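Local coordinates for aminoglycoside N(3)-acetyltransferase (Enterobacter cloacae, PDB 6NP3), which catalyses acetyl transfer from acetyl-CoA to the 3-amino group of 2-deoxystreptamine antibiotics, probably conferring resistance to gentamicin and its relatives, at residues G54-S65 and P117-A128; P164-E174 and D221-D229. All blocks are in the same frame, centred on the assembly; numbering follows the deposited sequence.

Interaction 1. Residues G54-S65 and P117-A128. With LLL ((2R,3R,4R,5R)-2-((1S,2S,3R,4S,6R)-4,6-diamino-3-((2R,3R,6S)-3-amino-6-(aminomethyl)-tetrahydro-2H-pyran-2-yloxy)-2-hydr oxycyclohexyloxy)-5-methyl-4-(methylamino)-tetrahydro-2H-pyran-3,5-diol), chain B.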
loop_
_atom_site.group_PDB
_atom_site.type_symbol
_atom_site.label_atom_id
_atom_site.label_comp_id
_atom_site.label_asym_id
_atom_site.label_seq_id
_atom_site.Cartn_x
_atom_site.Cartn_y
_atom_site.Cartn_z
ATOM N N GLY A 54 -8.157 2.785 16.856
ATOM C CA GLY A 54 -7.893 2.980 15.443
ATOM C C GLY A 54 -6.957 1.932 14.873
ATOM O O GLY A 54 -6.417 1.080 15.580
ATOM N N ASN A 55 -6.757 2.011 13.559
ATOM C CA ASN A 55 -5.914 1.051 12.868
ATOM C C ASN A 55 -5.090 1.778 11.810
ATOM O O ASN A 55 -5.527 2.768 11.219
ATOM C CB ASN A 55 -6.732 -0.047 12.174
ATOM C CG ASN A 55 -7.524 -0.897 13.136
ATOM O OD1 ASN A 55 -7.026 -1.876 13.687
ATOM N ND2 ASN A 55 -8.776 -0.518 13.347
ATOM N N ILE A 56 -3.911 1.231 11.548
ATOM C CA ILE A 56 -3.029 1.658 10.456
ATOM C C ILE A 56 -2.778 0.448 9.567
ATOM O O ILE A 56 -2.505 -0.650 10.068
ATOM C CB ILE A 56 -1.675 2.146 11.010
ATOM C CG1 ILE A 56 -1.899 3.351 11.917
ATOM C CG2 ILE A 56 -0.668 2.450 9.903
ATOM C CD1 ILE A 56 -0.734 3.834 12.699
ATOM N N LEU A 57 -2.874 0.643 8.256
ATOM C CA LEU A 57 -2.537 -0.367 7.260
ATOM C C LEU A 57 -1.523 0.242 6.310
ATOM O O LEU A 57 -1.724 1.364 5.842
ATOM C CB LEU A 57 -3.785 -0.754 6.463
ATOM C CG LEU A 57 -3.595 -1.795 5.361
ATOM C CD1 LEU A 57 -3.252 -3.103 5.986
ATOM C CD2 LEU A 57 -4.820 -1.934 4.494
ATOM N N ALA A 58 -0.433 -0.465 6.045
ATOM C CA ALA A 58 0.581 0.054 5.141
ATOM C C ALA A 58 0.964 -1.001 4.131
ATOM O O ALA A 58 1.068 -2.175 4.472
ATOM C CB ALA A 58 1.827 0.512 5.907
ATOM N N PHE A 59 1.189 -0.575 2.894
ATOM C CA PHE A 59 1.725 -1.456 1.858
ATOM C C PHE A 59 3.248 -1.475 1.974
ATOM O O PHE A 59 3.931 -0.533 1.563
ATOM C CB PHE A 59 1.253 -0.974 0.494
ATOM C CG PHE A 59 1.925 -1.659 -0.660
ATOM C CD1 PHE A 59 2.174 -3.010 -0.643
ATOM C CD2 PHE A 59 2.282 -0.942 -1.777
ATOM C CE1 PHE A 59 2.803 -3.617 -1.732
ATOM C CE2 PHE A 59 2.904 -1.546 -2.836
ATOM C CZ PHE A 59 3.143 -2.874 -2.824
ATOM N N VAL A 60 3.785 -2.550 2.547
ATOM C CA VAL A 60 5.209 -2.575 2.869
ATOM C C VAL A 60 6.033 -3.440 1.920
ATOM O O VAL A 60 7.239 -3.214 1.772
ATOM C CB VAL A 60 5.488 -2.954 4.338
ATOM C CG1 VAL A 60 4.681 -2.058 5.285
ATOM C CG2 VAL A 60 5.169 -4.411 4.638
ATOM N N SER A 61 5.408 -4.422 1.285
ATOM C CA SER A 61 6.100 -5.346 0.367
ATOM C C SER A 61 7.311 -5.966 1.076
ATOM O O SER A 61 7.270 -6.238 2.282
ATOM C CB SER A 61 6.388 -4.604 -0.917
ATOM O OG SER A 61 6.949 -5.437 -1.919
ATOM N N TRP A 62 8.371 -6.231 0.314
ATOM C CA TRP A 62 9.508 -7.023 0.776
ATOM C C TRP A 62 10.727 -6.557 -0.006
ATOM O O TRP A 62 10.720 -6.575 -1.245
ATOM C CB TRP A 62 9.243 -8.494 0.494
ATOM C CG TRP A 62 10.335 -9.462 0.870
ATOM C CD1 TRP A 62 11.342 -9.285 1.774
ATOM C CD2 TRP A 62 10.484 -10.771 0.363
ATOM N NE1 TRP A 62 12.118 -10.413 1.849
ATOM C CE2 TRP A 62 11.593 -11.352 1.014
ATOM C CE3 TRP A 62 9.766 -11.527 -0.545
ATOM C CZ2 TRP A 62 12.036 -12.627 0.730
ATOM C CZ3 TRP A 62 10.196 -12.806 -0.813
ATOM C CH2 TRP A 62 11.318 -13.346 -0.173
ATOM N N ARG A 63 11.777 -6.173 0.727
ATOM C CA ARG A 63 13.050 -5.761 0.131
ATOM C C ARG A 63 13.549 -6.756 -0.904
ATOM O O ARG A 63 14.052 -6.364 -1.963
ATOM C CB ARG A 63 14.085 -5.620 1.244
ATOM C CG ARG A 63 15.442 -5.109 0.791
ATOM C CD ARG A 63 16.461 -5.275 1.905
ATOM N NE ARG A 63 16.952 -6.647 1.977
ATOM C CZ ARG A 63 17.869 -7.070 2.841
ATOM N NH1 ARG A 63 18.379 -6.236 3.729
ATOM N NH2 ARG A 63 18.260 -8.333 2.826
ATOM N N ASP A 64 13.389 -8.042 -0.626
ATOM C CA ASP A 64 13.984 -9.097 -1.442
ATOM C C ASP A 64 12.933 -9.872 -2.235
ATOM O O ASP A 64 13.148 -11.021 -2.617
ATOM C CB ASP A 64 14.851 -10.018 -0.579
ATOM C CG ASP A 64 15.952 -9.264 0.149
ATOM O OD1 ASP A 64 16.565 -8.388 -0.475
ATOM O OD2 ASP A 64 16.180 -9.537 1.341
ATOM N N SER A 65 11.838 -9.234 -2.587
ATOM C CA SER A 65 10.869 -9.915 -3.419
ATOM C C SER A 65 11.500 -10.260 -4.771
ATOM O O SER A 65 12.024 -9.367 -5.444
ATOM C CB SER A 65 9.690 -8.987 -3.649
ATOM O OG SER A 65 8.849 -9.588 -4.603
ATOM N N PRO A 117 4.105 -12.212 -0.392
ATOM C CA PRO A 117 5.450 -11.655 -0.217
ATOM C C PRO A 117 5.676 -10.360 -0.969
ATOM O O PRO A 117 6.318 -9.451 -0.441
ATOM C CB PRO A 117 6.370 -12.795 -0.676
ATOM C CG PRO A 117 5.594 -14.011 -0.452
ATOM C CD PRO A 117 4.171 -13.614 -0.835
ATOM N N ASP A 118 5.132 -10.234 -2.175
ATOM C CA ASP A 118 5.347 -9.037 -2.974
ATOM C C ASP A 118 4.377 -7.923 -2.616
ATOM O O ASP A 118 4.755 -6.750 -2.655
ATOM C CB ASP A 118 5.269 -9.355 -4.473
ATOM C CG ASP A 118 5.745 -8.213 -5.310
ATOM O OD1 ASP A 118 6.959 -7.874 -5.270
ATOM O OD2 ASP A 118 4.902 -7.608 -6.001
ATOM N N ALA A 119 3.125 -8.265 -2.331
ATOM C CA ALA A 119 2.101 -7.295 -1.967
ATOM C C ALA A 119 1.948 -7.121 -0.457
ATOM O O ALA A 119 0.963 -6.527 -0.008
ATOM C CB ALA A 119 0.766 -7.718 -2.580
ATOM N N SER A 120 2.950 -7.476 0.320
ATOM C CA SER A 120 2.749 -7.610 1.747
ATOM C C SER A 120 2.281 -6.320 2.397
ATOM O O SER A 120 2.813 -5.241 2.153
ATOM C CB SER A 120 4.042 -8.070 2.403
ATOM O OG SER A 120 3.855 -8.375 3.780
ATOM N N MET A 121 1.316 -6.476 3.300
ATOM C CA MET A 121 0.694 -5.376 4.022
ATOM C C MET A 121 0.906 -5.541 5.523
ATOM O O MET A 121 0.769 -6.646 6.059
ATOM C CB MET A 121 -0.819 -5.386 3.758
ATOM C CG MET A 121 -1.223 -5.278 2.307
ATOM S SD MET A 121 -1.167 -3.603 1.713
ATOM C CE MET A 121 -1.310 -3.885 -0.044
ATOM N N ALA A 122 1.161 -4.425 6.206
ATOM C CA ALA A 122 1.384 -4.408 7.642
ATOM C C ALA A 122 0.237 -3.654 8.290
ATOM O O ALA A 122 -0.199 -2.638 7.760
ATOM C CB ALA A 122 2.701 -3.710 7.950
ATOM N N ALA A 123 -0.246 -4.151 9.431
ATOM C CA ALA A 123 -1.320 -3.478 10.130
ATOM C C ALA A 123 -1.071 -3.435 11.621
ATOM O O ALA A 123 -0.638 -4.423 12.229
ATOM C CB ALA A 123 -2.667 -4.158 9.904
ATOM N N ILE A 124 -1.440 -2.303 12.204
ATOM C CA ILE A 124 -1.358 -2.066 13.642
ATOM C C ILE A 124 -2.750 -1.665 14.111
ATOM O O ILE A 124 -3.359 -0.752 13.538
ATOM C CB ILE A 124 -0.367 -0.934 13.965
ATOM C CG1 ILE A 124 1.052 -1.328 13.561
ATOM C CG2 ILE A 124 -0.395 -0.605 15.452
ATOM C CD1 ILE A 124 2.007 -0.212 13.438
ATOM N N GLY A 125 -3.232 -2.298 15.173
ATOM C CA GLY A 125 -4.473 -1.919 15.814
ATOM C C GLY A 125 -5.354 -3.116 16.078
ATOM O O GLY A 125 -5.021 -4.252 15.714
ATOM N N PRO A 126 -6.495 -2.895 16.725
ATOM C CA PRO A 126 -7.321 -4.033 17.146
ATOM C C PRO A 126 -7.818 -4.891 16.011
ATOM O O PRO A 126 -8.129 -6.067 16.221
ATOM C CB PRO A 126 -8.469 -3.382 17.922
ATOM C CG PRO A 126 -7.902 -2.088 18.412
ATOM C CD PRO A 126 -6.983 -1.623 17.273
ATOM N N ASP A 127 -7.954 -4.340 14.808
ATOM C CA ASP A 127 -8.474 -5.088 13.670
ATOM C C ASP A 127 -7.365 -5.584 12.754
ATOM O O ASP A 127 -7.633 -6.055 11.642
ATOM C CB ASP A 127 -9.468 -4.225 12.896
ATOM C CG ASP A 127 -10.633 -3.766 13.743
ATOM O OD1 ASP A 127 -11.184 -4.563 14.517
ATOM O OD2 ASP A 127 -10.996 -2.580 13.672
ATOM N N ALA A 128 -6.126 -5.570 13.236
ATOM C CA ALA A 128 -4.989 -5.889 12.385
ATOM C C ALA A 128 -5.049 -7.312 11.853
ATOM O O ALA A 128 -4.727 -7.561 10.682
ATOM C CB ALA A 128 -3.692 -5.709 13.163
HETATM C C11 LLL B . 5.700 2.282 -9.218
HETATM O O11 LLL B . 4.552 1.849 -8.443
HETATM C C21 LLL B . 6.100 3.660 -8.697
HETATM N N21 LLL B . 6.200 3.563 -7.245
HETATM C C31 LLL B . 5.024 4.645 -8.968
HETATM C C41 LLL B . 4.814 4.722 -10.472
HETATM C C51 LLL B . 4.477 3.323 -10.975
HETATM O O51 LLL B . 5.480 2.413 -10.618
HETATM C C61 LLL B . 4.368 3.317 -12.484
HETATM N N61 LLL B . 4.057 1.954 -12.914
HETATM C C12 LLL B . 3.568 -2.011 -7.060
HETATM N N12 LLL B . 3.105 -3.383 -6.909
HETATM C C22 LLL B . 2.431 -1.081 -7.484
HETATM C C32 LLL B . 2.988 0.327 -7.539
HETATM N N32 LLL B . 1.918 1.254 -7.918
HETATM C C42 LLL B . 4.126 0.488 -8.548
HETATM C C52 LLL B . 5.222 -0.533 -8.237
HETATM O O52 LLL B . 6.166 -0.501 -9.282
HETATM C C62 LLL B . 4.686 -1.945 -8.109
HETATM O O62 LLL B . 5.740 -2.780 -7.668
HETATM C C13 LLL B . 6.006 -3.964 -8.424
HETATM C C23 LLL B . 6.544 -4.994 -7.435
HETATM O O23 LLL B . 5.602 -5.134 -6.391
HETATM C C33 LLL B . 7.862 -4.505 -6.805
HETATM N N33 LLL B . 8.428 -5.561 -5.938
HETATM C C43 LLL B . 8.845 -4.149 -7.940
HETATM O O43 LLL B . 9.215 -5.367 -8.554
HETATM C C53 LLL B . 8.181 -3.207 -8.950
HETATM O O53 LLL B . 6.976 -3.727 -9.462
HETATM C C83 LLL B . 10.080 -3.440 -7.370
HETATM C C93 LLL B . 8.707 -5.038 -4.583
#

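Interaction 2. Residues P164-E174 and D221-D229. With LLL ((2R,3R,4R,5R)-2-((1S,2S,3R,4S,6R)-4,6-diamino-3-((2R,3R,6S)-3-amino-6-(aminomethyl)-tetrahydro-2H-pyran-2-yloxy)-2-hydr oxycyclohexyloxy)-5-methyl-4-(methylamino)-tetrahydro-2H-pyran-3,5-diol), chain B.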
loop_
_atom_site.group_PDB
_atom_site.type_symbol
_atom_site.label_atom_id
_atom_site.label_comp_id
_atom_site.label_asym_id
_atom_site.label_seq_id
_atom_site.Cartn_x
_atom_site.Cartn_y
_atom_site.Cartn_z
ATOM N N PRO A 164 0.449 11.618 -6.671
ATOM C CA PRO A 164 -0.786 10.896 -7.038
ATOM C C PRO A 164 -0.548 9.465 -7.479
ATOM O O PRO A 164 -1.483 8.652 -7.438
ATOM C CB PRO A 164 -1.385 11.755 -8.160
ATOM C CG PRO A 164 -0.188 12.515 -8.728
ATOM C CD PRO A 164 0.694 12.790 -7.528
ATOM N N ASP A 165 0.684 9.118 -7.847
ATOM C CA ASP A 165 1.013 7.748 -8.207
ATOM C C ASP A 165 1.003 6.812 -7.008
ATOM O O ASP A 165 1.079 5.593 -7.194
ATOM C CB ASP A 165 2.433 7.686 -8.784
ATOM C CG ASP A 165 3.502 7.887 -7.706
ATOM O OD1 ASP A 165 3.686 9.038 -7.285
ATOM O OD2 ASP A 165 4.126 6.905 -7.248
ATOM N N ALA A 166 0.935 7.346 -5.789
ATOM C CA ALA A 166 1.235 6.567 -4.598
ATOM C C ALA A 166 0.055 5.774 -4.059
ATOM O O ALA A 166 0.253 4.968 -3.159
ATOM C CB ALA A 166 1.727 7.504 -3.496
ATOM N N VAL A 167 -1.127 5.901 -4.651
ATOM C CA VAL A 167 -2.377 5.446 -4.028
ATOM C C VAL A 167 -2.637 3.968 -4.336
ATOM O O VAL A 167 -3.371 3.606 -5.267
ATOM C CB VAL A 167 -3.534 6.332 -4.492
ATOM C CG1 VAL A 167 -4.795 5.931 -3.774
ATOM C CG2 VAL A 167 -3.231 7.813 -4.325
ATOM N N THR A 168 -2.028 3.105 -3.528
ATOM C CA THR A 168 -2.102 1.666 -3.760
ATOM C C THR A 168 -3.532 1.178 -3.836
ATOM O O THR A 168 -3.824 0.235 -4.578
ATOM C CB THR A 168 -1.391 0.939 -2.617
ATOM O OG1 THR A 168 -0.123 1.566 -2.361
ATOM C CG2 THR A 168 -1.222 -0.509 -2.899
ATOM N N ALA A 169 -4.428 1.766 -3.055
ATOM C CA ALA A 169 -5.782 1.258 -3.058
ATOM C C ALA A 169 -6.426 1.309 -4.434
ATOM O O ALA A 169 -7.346 0.519 -4.696
ATOM C CB ALA A 169 -6.654 1.987 -2.060
ATOM N N LEU A 170 -5.998 2.224 -5.308
ATOM C CA LEU A 170 -6.565 2.275 -6.650
ATOM C C LEU A 170 -6.242 1.049 -7.491
ATOM O O LEU A 170 -6.918 0.829 -8.503
ATOM C CB LEU A 170 -6.172 3.567 -7.360
ATOM C CG LEU A 170 -7.043 4.769 -7.001
ATOM C CD1 LEU A 170 -6.426 6.049 -7.496
ATOM C CD2 LEU A 170 -8.435 4.570 -7.578
ATOM N N HIS A 171 -5.245 0.245 -7.119
ATOM C CA HIS A 171 -5.113 -1.053 -7.775
ATOM C C HIS A 171 -6.342 -1.934 -7.586
ATOM O O HIS A 171 -6.555 -2.836 -8.412
ATOM C CB HIS A 171 -3.814 -1.752 -7.374
ATOM C CG HIS A 171 -2.583 -1.004 -7.779
ATOM N ND1 HIS A 171 -2.300 -0.700 -9.091
ATOM C CD2 HIS A 171 -1.549 -0.513 -7.053
ATOM C CE1 HIS A 171 -1.150 -0.053 -9.153
ATOM N NE2 HIS A 171 -0.673 0.073 -7.929
ATOM N N TYR A 172 -7.148 -1.721 -6.543
ATOM C CA TYR A 172 -8.403 -2.464 -6.443
ATOM C C TYR A 172 -9.334 -2.090 -7.589
ATOM O O TYR A 172 -9.996 -2.954 -8.175
ATOM C CB TYR A 172 -9.051 -2.190 -5.079
ATOM C CG TYR A 172 -10.346 -2.935 -4.883
ATOM C CD1 TYR A 172 -11.517 -2.485 -5.450
ATOM C CD2 TYR A 172 -10.400 -4.108 -4.166
ATOM C CE1 TYR A 172 -12.706 -3.185 -5.328
ATOM C CE2 TYR A 172 -11.590 -4.790 -4.016
ATOM C CZ TYR A 172 -12.741 -4.327 -4.604
ATOM O OH TYR A 172 -13.917 -5.050 -4.468
ATOM N N ALA A 173 -9.420 -0.798 -7.896
ATOM C CA ALA A 173 -10.266 -0.379 -9.004
ATOM C C ALA A 173 -9.837 -1.047 -10.300
ATOM O O ALA A 173 -10.672 -1.437 -11.124
ATOM C CB ALA A 173 -10.220 1.129 -9.163
ATOM N N GLU A 174 -8.536 -1.141 -10.520
ATOM C CA GLU A 174 -8.029 -1.778 -11.723
ATOM C C GLU A 174 -8.430 -3.243 -11.767
ATOM O O GLU A 174 -8.792 -3.765 -12.826
ATOM C CB GLU A 174 -6.506 -1.621 -11.774
ATOM C CG GLU A 174 -6.006 -0.207 -11.932
ATOM C CD GLU A 174 -4.536 -0.080 -12.056
ATOM O OE1 GLU A 174 -4.114 0.903 -12.677
ATOM O OE2 GLU A 174 -3.791 -0.898 -11.499
ATOM N N ASP A 221 0.862 5.914 -14.891
ATOM C CA ASP A 221 -0.039 4.775 -14.887
ATOM C C ASP A 221 -1.471 5.241 -14.619
ATOM O O ASP A 221 -1.758 6.437 -14.492
ATOM C CB ASP A 221 0.458 3.713 -13.904
ATOM C CG ASP A 221 0.205 4.069 -12.449
ATOM O OD1 ASP A 221 0.282 5.264 -12.062
ATOM O OD2 ASP A 221 -0.034 3.098 -11.690
ATOM N N ALA A 222 -2.397 4.284 -14.589
ATOM C CA ALA A 222 -3.791 4.630 -14.383
ATOM C C ALA A 222 -4.020 5.147 -12.970
ATOM O O ALA A 222 -4.856 6.028 -12.775
ATOM C CB ALA A 222 -4.703 3.442 -14.659
ATOM N N VAL A 223 -3.334 4.589 -11.967
ATOM C CA VAL A 223 -3.477 5.105 -10.601
ATOM C C VAL A 223 -3.219 6.606 -10.582
ATOM O O VAL A 223 -3.996 7.393 -10.022
ATOM C CB VAL A 223 -2.514 4.369 -9.655
ATOM C CG1 VAL A 223 -2.467 5.047 -8.283
ATOM C CG2 VAL A 223 -2.921 2.947 -9.532
ATOM N N GLU A 224 -2.103 7.023 -11.181
ATOM C CA GLU A 224 -1.752 8.438 -11.189
ATOM C C GLU A 224 -2.779 9.264 -11.936
ATOM O O GLU A 224 -3.151 10.358 -11.488
ATOM C CB GLU A 224 -0.358 8.632 -11.788
ATOM C CG GLU A 224 0.053 10.085 -11.847
ATOM C CD GLU A 224 1.494 10.312 -12.249
ATOM O OE1 GLU A 224 2.289 9.349 -12.289
ATOM O OE2 GLU A 224 1.827 11.484 -12.514
ATOM N N ARG A 225 -3.216 8.794 -13.095
ATOM C CA ARG A 225 -4.169 9.572 -13.866
ATOM C C ARG A 225 -5.499 9.691 -13.141
ATOM O O ARG A 225 -6.119 10.761 -13.149
ATOM C CB ARG A 225 -4.342 8.952 -15.247
ATOM C CG ARG A 225 -3.051 8.954 -16.083
ATOM C CD ARG A 225 -3.290 9.228 -17.604
ATOM N NE ARG A 225 -4.158 10.387 -17.755
ATOM C CZ ARG A 225 -5.288 10.408 -18.448
ATOM N NH1 ARG A 225 -5.691 9.344 -19.130
ATOM N NH2 ARG A 225 -6.009 11.516 -18.477
ATOM N N ILE A 226 -5.964 8.599 -12.527
ATOM C CA ILE A 226 -7.213 8.640 -11.773
ATOM C C ILE A 226 -7.087 9.600 -10.599
ATOM O O ILE A 226 -7.963 10.439 -10.375
ATOM C CB ILE A 226 -7.597 7.234 -11.290
ATOM C CG1 ILE A 226 -7.932 6.315 -12.463
ATOM C CG2 ILE A 226 -8.744 7.320 -10.306
ATOM C CD1 ILE A 226 -7.954 4.880 -12.059
ATOM N N ALA A 227 -6.005 9.479 -9.831
ATOM C CA ALA A 227 -5.874 10.273 -8.616
ATOM C C ALA A 227 -5.746 11.757 -8.935
ATOM O O ALA A 227 -6.334 12.598 -8.241
ATOM C CB ALA A 227 -4.672 9.774 -7.825
ATOM N N ARG A 228 -5.002 12.109 -9.982
ATOM C CA ARG A 228 -4.912 13.517 -10.361
ATOM C C ARG A 228 -6.282 14.078 -10.714
ATOM O O ARG A 228 -6.638 15.187 -10.295
ATOM C CB ARG A 228 -3.986 13.702 -11.567
ATOM C CG ARG A 228 -2.518 13.728 -11.292
ATOM C CD ARG A 228 -1.695 14.048 -12.548
ATOM N NE ARG A 228 -0.297 13.677 -12.338
ATOM C CZ ARG A 228 0.537 14.341 -11.545
ATOM N NH1 ARG A 228 0.121 15.416 -10.895
ATOM N NH2 ARG A 228 1.789 13.932 -11.402
ATOM N N ASP A 229 -7.045 13.352 -11.536
ATOM C CA ASP A 229 -8.398 13.779 -11.877
ATOM C C ASP A 229 -9.238 13.931 -10.618
ATOM O O ASP A 229 -9.843 14.984 -10.384
ATOM C CB ASP A 229 -9.038 12.781 -12.847
ATOM C CG ASP A 229 -9.197 13.338 -14.251
ATOM O OD1 ASP A 229 -8.941 14.536 -14.475
ATOM O OD2 ASP A 229 -9.595 12.576 -15.151
HETATM C C11 LLL B . 5.700 2.282 -9.218
HETATM O O11 LLL B . 4.552 1.849 -8.443
HETATM C C21 LLL B . 6.100 3.660 -8.697
HETATM N N21 LLL B . 6.200 3.563 -7.245
HETATM C C31 LLL B . 5.024 4.645 -8.968
HETATM C C41 LLL B . 4.814 4.722 -10.472
HETATM C C51 LLL B . 4.477 3.323 -10.975
HETATM O O51 LLL B . 5.480 2.413 -10.618
HETATM C C61 LLL B . 4.368 3.317 -12.484
HETATM N N61 LLL B . 4.057 1.954 -12.914
HETATM C C12 LLL B . 3.568 -2.011 -7.060
HETATM N N12 LLL B . 3.105 -3.383 -6.909
HETATM C C22 LLL B . 2.431 -1.081 -7.484
HETATM C C32 LLL B . 2.988 0.327 -7.539
HETATM N N32 LLL B . 1.918 1.254 -7.918
HETATM C C42 LLL B . 4.126 0.488 -8.548
HETATM C C52 LLL B . 5.222 -0.533 -8.237
HETATM O O52 LLL B . 6.166 -0.501 -9.282
HETATM C C62 LLL B . 4.686 -1.945 -8.109
HETATM O O62 LLL B . 5.740 -2.780 -7.668
HETATM C C13 LLL B . 6.006 -3.964 -8.424
HETATM C C23 LLL B . 6.544 -4.994 -7.435
HETATM O O23 LLL B . 5.602 -5.134 -6.391
HETATM C C33 LLL B . 7.862 -4.505 -6.805
HETATM N N33 LLL B . 8.428 -5.561 -5.938
HETATM C C43 LLL B . 8.845 -4.149 -7.940
HETATM O O43 LLL B . 9.215 -5.367 -8.554
HETATM C C53 LLL B . 8.181 -3.207 -8.950
HETATM O O53 LLL B . 6.976 -3.727 -9.462
HETATM C C83 LLL B . 10.080 -3.440 -7.370
HETATM C C93 LLL B . 8.707 -5.038 -4.583
HETATM O O HOH W 1 1.381 3.653 -9.026
HETATM O O HOH W 2 -2.255 1.269 -14.541
HETATM O O HOH W 3 -1.705 1.664 -12.824
#

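Interaction 1. Residues G54-S65 and P117-A128
Ser65 and Ser61 meet Asp118 at the end of an antiparallel strand pair, where a regular sheet frays into the gentamicin pocket. The CB of Asp118 lies beside Ser65 OG; CG stands anti to the backbone N (chi1 -169°), which aims the carboxylate at the drug. Asp118 OD1 then takes two bonds, the first from Ser65 OG at 2.6 Å. The second comes from the antibiotic, whose N33 donates to Asp118 OD1 at 2.8 Å. The serine arrives on the anti side of OD1, somewhat out of the carboxylate plane. Asp118 OD2 receives the sugar hydroxyl O23 at 2.6 Å. With partners on both oxygens the carboxylate is pinned in rotation, and Ser65 acts as a second-shell residue that positions it. The main chain of Asp118 contributes too, its O accepting from Ser61 OG at 2.7 Å.

Behind this polar end the strands 55-59 and 121-124 run in plain register. Paired backbone bonds join Ile56 to Ile124 and Ala58 to Ala122, after which Ser120 O accepts from both Val60 N and Ser61 N, where the regular pairing stops. Val60 CG1 packs on Ala122 CB at 3.7 Å, while Leu57 CD1 reaches over toward Ala123 CB on the other face. At the far end Asn55 OD1 accepts from Asp127 N at 2.9 Å; its ND2 makes a weak bond to Asp127 OD2, which is also bonded to His153 NE2. The Asp127 side chain lies about 3 Å from a bound magnesium ion.

The pair belongs to a mixed sheet. Strand 22-27 flanks 55-59, and strand 112-113 borders 121-124; helix 101-106 covers the face of Ala58 and Ile124, and strand 184-193 brings Met189 against Ser65 and Asp118.

Interaction 2. Residues P164-E174 and D221-D229
Val223 of the helix 222-229 lays its CG2 methyl on one face of the His171 ring, a CH-pi contact 3.9 Å from the ring centroid. Here a loop and the helix that follows it pack across helix 222-229, the short axes of 170-174 and 222-229 lying at 112° and 9.9 Å apart at closest approach. His171 and Asp165 also contact the antibiotic. Asp221 is the N-cap of the second helix, its OD1 accepting from Glu224 N.

The tight part is centred on Val223. With CG1 anti to the backbone N (chi1 170°), its two methyls divide the work: CG1 sits against the carbonyl oxygens of Val167 and Asp165, and CG2 fills the angle between His171 and Leu170 CB. Leu170 CD1 continues this apolar seam to Ile226 CG2, and Ala227 CB closes on Pro164 O at 3.4 Å.

Toward solvent the contact changes character. The ring carbon Pro164 CG lies over the guanidinium of exposed Arg228, 3.4 Å from Arg228 CZ, and Glu224 OE2 meets the edge of that group in a salt bridge within the same helix. On the other margin a water bridges Glu174 OE1 (2.7 Å) and Ala222 N (3.0 Å).

The His171 ring is also gripped in its own plane. ND1 donates to Glu174 OE2 at 2.8 Å, a nearly straight His-carboxylate bond of 164° that limits ring rotation, while Tyr141 adds an aromatic neighbour. At the other end of the imidazole, NE2 accepts from N32, the drug's 3-amino group and the site of acetylation, at 2.8 Å.

In the fold
From the N terminus, the chain lays down strand 22-27 before strand 55-59. Interaction 1 then closes a loop of 51 residues that carries several helices and the short strand 112-113, returning as strand 121-124. Strand 156-160 next joins the other side of 22-27 and leads into 164-174. Interaction 2 closes a second excursion, which includes the hairpin 184-193 and 196-205, by bringing in helix 222-233. The two closures follow in series, neither nesting nor crossing. Their centres lie 19 Å apart, yet Phe59 CD2 packs against Thr168 OG1 at 3.5 Å, and both contacts touch the one gentamicin: a pocket assembled from segments far apart in sequence.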